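Local structure of lipoprotein signal peptidase (Staphylococcus aureus, 6RYO) at residues I96-L99 with I100-Y104. The protein cleaves the signal peptides from bacterial prolipoproteins, as an aspartic peptidase embedded in the cell membrane. Sequence-based numbering, arbitrary orientation.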
loop_
_atom_site.group_PDB
_atom_site.type_symbol
_atom_site.label_atom_id
_atom_site.label_comp_id
_atom_site.label_asym_id
_atom_site.label_seq_id
_atom_site.Cartn_x
_atom_site.Cartn_y
_atom_site.Cartn_z
ATOM N N ILE A 96 10.426 5.826 5.936
ATOM C CA ILE A 96 10.282 7.121 6.596
ATOM C C ILE A 96 10.758 8.245 5.683
ATOM O O ILE A 96 10.107 9.290 5.570
ATOM C CB ILE A 96 11.040 7.118 7.934
ATOM C CG1 ILE A 96 10.355 6.179 8.929
ATOM C CG2 ILE A 96 11.145 8.525 8.491
ATOM C CD1 ILE A 96 11.072 6.096 10.244
ATOM N N ILE A 97 11.904 8.049 5.024
ATOM C CA ILE A 97 12.416 9.052 4.091
ATOM C C ILE A 97 11.390 9.343 3.004
ATOM O O ILE A 97 11.191 10.497 2.604
ATOM C CB ILE A 97 13.759 8.588 3.494
ATOM C CG1 ILE A 97 14.860 8.630 4.553
ATOM C CG2 ILE A 97 14.151 9.443 2.296
ATOM C CD1 ILE A 97 16.214 8.185 4.041
ATOM N N ILE A 98 10.711 8.305 2.520
ATOM C CA ILE A 98 9.723 8.485 1.463
ATOM C C ILE A 98 8.430 9.071 2.021
ATOM O O ILE A 98 7.769 9.879 1.358
ATOM C CB ILE A 98 9.491 7.149 0.737
ATOM C CG1 ILE A 98 10.785 6.695 0.052
ATOM C CG2 ILE A 98 8.364 7.271 -0.271
ATOM C CD1 ILE A 98 10.648 5.430 -0.762
ATOM N N LEU A 99 8.051 8.685 3.244
ATOM C CA LEU A 99 6.863 9.263 3.864
ATOM C C LEU A 99 7.015 10.769 4.048
ATOM O O LEU A 99 6.050 11.525 3.886
ATOM C CB LEU A 99 6.581 8.585 5.206
ATOM C CG LEU A 99 5.893 7.216 5.195
ATOM C CD1 LEU A 99 5.704 6.700 6.615
ATOM C CD2 LEU A 99 4.560 7.286 4.467
ATOM N N ILE A 100 8.224 11.222 4.383
ATOM C CA ILE A 100 8.462 12.652 4.547
ATOM C C ILE A 100 8.460 13.353 3.194
ATOM O O ILE A 100 7.926 14.459 3.055
ATOM C CB ILE A 100 9.779 12.885 5.310
ATOM C CG1 ILE A 100 9.737 12.190 6.673
ATOM C CG2 ILE A 100 10.052 14.367 5.472
ATOM C CD1 ILE A 100 8.527 12.547 7.510
ATOM N N ALA A 101 9.049 12.719 2.176
ATOM C CA ALA A 101 9.100 13.326 0.849
ATOM C C ALA A 101 7.706 13.473 0.250
ATOM O O ALA A 101 7.429 14.453 -0.452
ATOM C CB ALA A 101 9.996 12.495 -0.071
ATOM N N LEU A 102 6.819 12.509 0.508
ATOM C CA LEU A 102 5.451 12.598 0.002
ATOM C C LEU A 102 4.733 13.816 0.572
ATOM O O LEU A 102 4.054 14.547 -0.158
ATOM C CB LEU A 102 4.686 11.315 0.330
ATOM C CG LEU A 102 4.932 10.120 -0.592
ATOM C CD1 LEU A 102 4.319 8.861 -0.005
ATOM C CD2 LEU A 102 4.359 10.401 -1.974
ATOM N N VAL A 103 4.859 14.036 1.883
ATOM C CA VAL A 103 4.274 15.222 2.505
ATOM C C VAL A 103 4.852 16.485 1.882
ATOM O O VAL A 103 4.128 17.442 1.579
ATOM C CB VAL A 103 4.494 15.191 4.028
ATOM C CG1 VAL A 103 3.990 16.477 4.672
ATOM C CG2 VAL A 103 3.802 13.983 4.634
ATOM N N TYR A 104 6.172 16.505 1.680
ATOM C CA TYR A 104 6.812 17.667 1.076
ATOM C C TYR A 104 6.408 17.827 -0.386
ATOM O O TYR A 104 6.206 18.950 -0.861
ATOM C CB TYR A 104 8.327 17.548 1.210
ATOM C CG TYR A 104 9.065 18.800 0.818
ATOM C CD1 TYR A 104 9.218 19.846 1.715
ATOM C CD2 TYR A 104 9.610 18.936 -0.450
ATOM C CE1 TYR A 104 9.892 20.992 1.360
ATOM C CE2 TYR A 104 10.284 20.076 -0.814
ATOM C CZ TYR A 104 10.422 21.100 0.095
ATOM O OH TYR A 104 11.094 22.238 -0.267
#
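Two successive turns of the transmembrane helix 87-108 meet here, and the side chains that pack on one another, Ile96 with Ile100 and Ile98 with Leu102, are four residues apart. Regular i to i+4 bonds join the turns: Ile100 N donates to Ile96 O at 2.9 Å, Ala101 N to Ile97 O at 3.1 Å and Leu102 N to Ile98 O at 2.9 Å. The next bond, from Val103 N to Leu99 O, is stretched to 3.4 Å and weak, although its N-H points fairly straight at the oxygen (166°). The same carbonyl is approached by a methyl, since Val103 CG2 stands beside its own backbone N and lies 3.4 Å from Leu99 O.

The CG1 of Ile100 is turned back beside the backbone N (chi1 -58°), which lays it 3.1 Å from Ile96 O, and CG1 also meets the CG2 methyl of Ile96 at 4.3 Å. On another side of the helix, Leu102 leans back in like manner: its CG rests 3.5 Å from Ile98 O, while CD1 makes a similarly light apolar contact with the CG2 methyl of Ile98.

Leu99 and Leu102 are buried against helix 114-137, where they lie on Phe124 and Ile120; Ile96 and Val103 join them on Phe131 and Phe124. Ile97, Ile100 and Ala101 are exposed, consistent with a face turned to the lipid, since the segment lies in a predicted transmembrane span. Main-chain hydrogen bonds and apolar side-chain contacts thus share the i to i+4 spacing, as in a membrane-spanning alpha-helix that packs one face against a neighbouring helix of the bundle.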